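Local coordinates for mevalonate kinase, putative (PDB 2HFS), which probably catalyses the ATP-dependent phosphorylation of (R)-mevalonate to (R)-5-phosphomevalonate, an early step of isoprenoid and sterol biosynthesis, as a member of the GHMP kinase family, at residues S10-K15 / S123-E128; G33-V38 / L167-R172. All coordinates share one frame; numbering follows the deposited sequence.

Contact 1 (S10-K15 / S123-E128); sequences SKTTGK and SRALSE
The carboxylate of E128 meets two successive backbone N-H groups of the loop, those of T13 and G14. The T13 N to E128 OE2 bond is short and almost straight, 2.8 Å with 175° at the hydrogen; it arrives on the syn side but 34° out of the carboxylate plane. G14 N lies 3.1 Å from E128 OE1, whose syn lone pair it uses, and makes a weak second bond to OE2. Both oxygens are thus gripped, which limits rotation of the group. The acid reaches the loop because CG is anti to the backbone N (chi1 -178°) and the chain beyond it is extended. T12 crosses this arm obliquely: its CB sits 3.5 Å from E128 OE1, while its CG2 approaches the carbonyl O of A125 at 3.6 Å. K9 also forms a salt bridge with E128 OE2 and bonds T13 OG1, and N16 bonds E128 OE1, so the negative charge is probably well compensated. Farther out, T12 OG1 turns to the backbone N of L49, tying the loop to strand 36-52. A helix carboxylate accepting bonds from two successive loop N-H groups thus links helix 114-130 of the GHMP kinase N-terminal domain to the loop before strand 17-25.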
loop_
_atom_site.group_PDB
_atom_site.type_symbol
_atom_site.label_atom_id
_atom_site.label_comp_id
_atom_site.label_asym_id
_atom_site.label_seq_id
_atom_site.Cartn_x
_atom_site.Cartn_y
_atom_site.Cartn_z
ATOM N N SER A 10 -9.180 28.866 7.167
ATOM C CA SER A 10 -8.611 29.455 5.954
ATOM C C SER A 10 -7.370 28.685 5.466
ATOM O O SER A 10 -6.964 28.796 4.307
ATOM C CB SER A 10 -8.293 30.942 6.154
ATOM O OG SER A 10 -7.248 31.135 7.083
ATOM N N LYS A 11 -6.779 27.911 6.365
ATOM C CA LYS A 11 -5.575 27.156 6.080
ATOM C C LYS A 11 -5.521 26.031 7.102
ATOM O O LYS A 11 -5.816 26.271 8.269
ATOM C CB LYS A 11 -4.364 28.097 6.212
ATOM C CG LYS A 11 -2.989 27.487 5.962
ATOM C CD LYS A 11 -1.860 28.504 6.328
ATOM C CE LYS A 11 -0.492 27.976 5.868
ATOM N NZ LYS A 11 0.642 28.979 5.945
ATOM N N THR A 12 -5.152 24.811 6.682
ATOM C CA THR A 12 -4.886 23.729 7.652
ATOM C C THR A 12 -3.613 23.954 8.458
ATOM O O THR A 12 -2.646 24.541 7.955
ATOM C CB THR A 12 -4.838 22.335 6.966
ATOM O OG1 THR A 12 -3.830 22.329 5.945
ATOM C CG2 THR A 12 -6.142 22.062 6.248
ATOM N N THR A 13 -3.629 23.486 9.709
ATOM C CA THR A 13 -2.513 23.623 10.647
ATOM C C THR A 13 -2.150 22.281 11.273
ATOM O O THR A 13 -1.186 22.185 12.046
ATOM C CB THR A 13 -2.857 24.596 11.806
ATOM O OG1 THR A 13 -4.026 24.115 12.515
ATOM C CG2 THR A 13 -3.248 25.988 11.290
ATOM N N GLY A 14 -2.934 21.252 10.956
ATOM C CA GLY A 14 -2.698 19.918 11.514
ATOM C C GLY A 14 -1.728 19.150 10.641
ATOM O O GLY A 14 -1.158 19.726 9.700
ATOM N N LYS A 15 -1.561 17.857 10.931
ATOM C CA LYS A 15 -0.721 16.981 10.122
ATOM C C LYS A 15 -1.575 15.878 9.462
ATOM O O LYS A 15 -1.741 14.769 10.003
ATOM C CB LYS A 15 0.429 16.406 10.949
ATOM C CG LYS A 15 1.462 15.654 10.117
ATOM C CD LYS A 15 2.816 15.580 10.818
ATOM C CE LYS A 15 3.821 14.834 9.962
ATOM N NZ LYS A 15 4.291 15.692 8.845
ATOM N N SER A 123 -8.748 13.697 2.248
ATOM C CA SER A 123 -9.960 13.578 3.053
ATOM C C SER A 123 -9.769 14.143 4.449
ATOM O O SER A 123 -10.637 14.842 4.962
ATOM C CB SER A 123 -10.398 12.121 3.121
ATOM O OG SER A 123 -10.786 11.679 1.823
ATOM N N ARG A 124 -8.636 13.818 5.066
ATOM C CA ARG A 124 -8.288 14.339 6.381
ATOM C C ARG A 124 -8.139 15.864 6.376
ATOM O O ARG A 124 -8.678 16.533 7.251
ATOM C CB ARG A 124 -7.013 13.663 6.914
ATOM C CG ARG A 124 -7.218 12.192 7.348
ATOM C CD ARG A 124 -6.100 11.647 8.246
ATOM N NE ARG A 124 -6.278 10.236 8.595
ATOM C CZ ARG A 124 -7.158 9.775 9.477
ATOM N NH1 ARG A 124 -7.987 10.603 10.122
ATOM N NH2 ARG A 124 -7.226 8.474 9.705
ATOM N N ALA A 125 -7.420 16.404 5.391
ATOM C CA ALA A 125 -7.241 17.867 5.287
ATOM C C ALA A 125 -8.553 18.600 5.050
ATOM O O ALA A 125 -8.761 19.673 5.614
ATOM C CB ALA A 125 -6.242 18.212 4.201
ATOM N N LEU A 126 -9.417 18.035 4.208
ATOM C CA LEU A 126 -10.750 18.585 3.986
ATOM C C LEU A 126 -11.535 18.570 5.295
ATOM O O LEU A 126 -12.200 19.569 5.647
ATOM C CB LEU A 126 -11.500 17.812 2.886
ATOM C CG LEU A 126 -10.965 17.978 1.454
ATOM C CD1 LEU A 126 -11.608 16.931 0.512
ATOM C CD2 LEU A 126 -11.228 19.398 0.930
ATOM N N SER A 127 -11.459 17.448 6.019
ATOM C CA SER A 127 -12.128 17.371 7.307
ATOM C C SER A 127 -11.657 18.515 8.192
ATOM O O SER A 127 -12.473 19.186 8.833
ATOM C CB SER A 127 -11.860 16.028 7.998
ATOM O OG SER A 127 -12.558 15.965 9.238
ATOM N N GLU A 128 -10.347 18.755 8.214
ATOM C CA GLU A 128 -9.848 19.877 9.000
ATOM C C GLU A 128 -10.448 21.197 8.532
ATOM O O GLU A 128 -11.043 21.924 9.323
ATOM C CB GLU A 128 -8.327 19.987 9.004
ATOM C CG GLU A 128 -7.873 21.148 9.881
ATOM C CD GLU A 128 -6.381 21.271 10.085
ATOM O OE1 GLU A 128 -5.635 20.345 9.738
ATOM O OE2 GLU A 128 -5.956 22.323 10.618
#

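Contact 2 (G33-V38 / L167-R172)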
loop_
_atom_site.group_PDB
_atom_site.type_symbol
_atom_site.label_atom_id
_atom_site.label_comp_id
_atom_site.label_asym_id
_atom_site.label_seq_id
_atom_site.Cartn_x
_atom_site.Cartn_y
_atom_site.Cartn_z
ATOM N N GLY A 33 -10.382 -16.222 -1.030
ATOM C CA GLY A 33 -10.949 -16.371 0.303
ATOM C C GLY A 33 -9.939 -16.545 1.410
ATOM O O GLY A 33 -10.316 -16.757 2.557
ATOM N N ALA A 34 -8.655 -16.455 1.069
ATOM C CA ALA A 34 -7.588 -16.652 2.051
ATOM C C ALA A 34 -7.401 -15.374 2.850
ATOM O O ALA A 34 -7.754 -14.297 2.391
ATOM C CB ALA A 34 -6.290 -17.053 1.346
ATOM N N GLU A 35 -6.868 -15.490 4.057
ATOM C CA GLU A 35 -6.566 -14.303 4.858
ATOM C C GLU A 35 -5.279 -13.668 4.326
ATOM O O GLU A 35 -4.382 -14.376 3.866
ATOM C CB GLU A 35 -6.390 -14.666 6.331
ATOM C CG GLU A 35 -7.546 -15.441 6.971
ATOM C CD GLU A 35 -7.381 -15.620 8.473
ATOM O OE1 GLU A 35 -6.294 -15.341 9.026
ATOM O OE2 GLU A 35 -8.350 -16.042 9.124
ATOM N N ALA A 36 -5.203 -12.339 4.382
ATOM C CA ALA A 36 -4.013 -11.596 3.964
ATOM C C ALA A 36 -3.517 -10.687 5.093
ATOM O O ALA A 36 -4.288 -10.273 5.955
ATOM C CB ALA A 36 -4.296 -10.784 2.688
ATOM N N ILE A 37 -2.220 -10.416 5.112
ATOM C CA ILE A 37 -1.655 -9.504 6.079
ATOM C C ILE A 37 -1.089 -8.335 5.287
ATOM O O ILE A 37 -0.196 -8.501 4.444
ATOM C CB ILE A 37 -0.588 -10.191 6.994
ATOM C CG1 ILE A 37 -1.186 -11.409 7.736
ATOM C CG2 ILE A 37 0.013 -9.172 7.994
ATOM C CD1 ILE A 37 -0.164 -12.269 8.570
ATOM N N VAL A 38 -1.651 -7.163 5.550
ATOM C CA VAL A 38 -1.229 -5.924 4.925
ATOM C C VAL A 38 -0.626 -5.001 5.978
ATOM O O VAL A 38 -1.075 -4.955 7.139
ATOM C CB VAL A 38 -2.392 -5.220 4.196
ATOM C CG1 VAL A 38 -1.907 -3.949 3.523
ATOM C CG2 VAL A 38 -3.025 -6.149 3.166
ATOM N N LEU A 167 -0.404 -3.212 11.209
ATOM C CA LEU A 167 -0.695 -4.471 10.543
ATOM C C LEU A 167 -2.188 -4.697 10.544
ATOM O O LEU A 167 -2.882 -4.333 11.504
ATOM C CB LEU A 167 0.012 -5.638 11.226
ATOM C CG LEU A 167 1.534 -5.649 11.231
ATOM C CD1 LEU A 167 2.011 -6.949 11.851
ATOM C CD2 LEU A 167 2.153 -5.465 9.836
ATOM N N ILE A 168 -2.670 -5.292 9.460
ATOM C CA ILE A 168 -4.097 -5.416 9.190
ATOM C C ILE A 168 -4.390 -6.765 8.562
ATOM O O ILE A 168 -3.787 -7.132 7.551
ATOM C CB ILE A 168 -4.567 -4.269 8.274
ATOM C CG1 ILE A 168 -4.408 -2.930 9.008
ATOM C CG2 ILE A 168 -6.021 -4.493 7.770
ATOM C CD1 ILE A 168 -4.822 -1.713 8.225
ATOM N N LEU A 169 -5.331 -7.482 9.171
ATOM C CA LEU A 169 -5.833 -8.733 8.626
ATOM C C LEU A 169 -6.937 -8.424 7.625
ATOM O O LEU A 169 -7.921 -7.747 7.952
ATOM C CB LEU A 169 -6.353 -9.633 9.754
ATOM C CG LEU A 169 -6.582 -11.124 9.479
ATOM C CD1 LEU A 169 -5.249 -11.852 9.221
ATOM C CD2 LEU A 169 -7.319 -11.745 10.665
ATOM N N TYR A 170 -6.762 -8.929 6.407
ATOM C CA TYR A 170 -7.605 -8.601 5.260
ATOM C C TYR A 170 -8.141 -9.877 4.642
ATOM O O TYR A 170 -7.376 -10.760 4.254
ATOM C CB TYR A 170 -6.773 -7.769 4.266
ATOM C CG TYR A 170 -7.121 -7.763 2.771
ATOM C CD1 TYR A 170 -6.094 -7.764 1.825
ATOM C CD2 TYR A 170 -8.436 -7.689 2.306
ATOM C CE1 TYR A 170 -6.354 -7.726 0.467
ATOM C CE2 TYR A 170 -8.713 -7.645 0.934
ATOM C CZ TYR A 170 -7.659 -7.664 0.024
ATOM O OH TYR A 170 -7.881 -7.628 -1.340
ATOM N N ARG A 171 -9.466 -9.993 4.599
ATOM C CA ARG A 171 -10.098 -11.157 3.977
ATOM C C ARG A 171 -11.450 -10.833 3.356
ATOM O O ARG A 171 -12.165 -9.946 3.822
ATOM C CB ARG A 171 -10.216 -12.325 4.966
ATOM C CG ARG A 171 -11.082 -12.071 6.181
ATOM C CD ARG A 171 -11.267 -13.300 7.058
ATOM N NE ARG A 171 -12.128 -14.296 6.423
ATOM C CZ ARG A 171 -12.212 -15.572 6.789
ATOM N NH1 ARG A 171 -11.474 -16.040 7.789
ATOM N NH2 ARG A 171 -13.029 -16.390 6.139
ATOM N N ARG A 172 -11.782 -11.556 2.292
ATOM C CA ARG A 172 -13.119 -11.512 1.715
ATOM C C ARG A 172 -14.093 -12.378 2.531
ATOM O O ARG A 172 -14.177 -13.596 2.337
ATOM C CB ARG A 172 -13.083 -11.932 0.246
ATOM C CG ARG A 172 -13.041 -10.766 -0.723
ATOM C CD ARG A 172 -11.668 -10.367 -1.203
ATOM N NE ARG A 172 -11.737 -9.765 -2.536
ATOM C CZ ARG A 172 -10.697 -9.265 -3.193
ATOM N NH1 ARG A 172 -9.486 -9.278 -2.647
ATOM N NH2 ARG A 172 -10.866 -8.746 -4.402
HETATM O O HOH W 1 -10.104 -13.343 1.307
HETATM O O HOH W 2 -10.092 -14.465 10.013
#
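The Y170 ring is met obliquely by two small apolar groups: A36 CB lies 3.6 Å from its CD1, and V38 CG2 reaches the same ring carbon at 3.7 Å. The ring of F179, on the neighbouring strand, meets Y170 with the planes about 25° apart. The other flat pair is E35 and R171, whose carboxylate and guanidinium planes are turned 58° from each other. Their salt bridge is long, 3.4 Å from E35 OE2 to R171 NH1, and a water bonded to both atoms supports it; E35 OE1 makes a salt bridge with R234. R171 comes up to the acid through a chain bent at chi3. Along E35, L169 CD1 packs 3.6 Å from OE1. Beneath the side chains, A36 with Y170 and V38 with I168 are hydrogen-bonded pairs, each closed by two N-H to O bonds, the straightest from V38 N to I168 O (2.9 Å, 177°). I37 and L169 form the non-hydrogen-bonded pair between them, on the face opposite A36, V38 and Y170. A second water joins A34 O to R172 N where the strands part. This is an antiparallel beta ladder within the mixed sheet of the GHMP kinase fold.

In the fold
Strand 36-52 ties the two contacts together: contact 2 pairs its start with strand 166-172, whereas the loop of contact 1 bonds farther along it, at L49 and I51. Their centres lie about 31 Å apart and their atoms do not touch. Contact 1 is partly buried and peripheral, about 23 Å from the chain centre; it joins a loop to a helix chiefly through one carboxylate and buries 193 Å². Contact 2, about 13 Å from that centre, is a buried strand pairing of 584 Å² in which reciprocal backbone bonds and apolar packing do most of the work. Both use a glutamate: E128 takes backbone amides as well as K9, whereas E35 pairs with two arginines, R171 and R234.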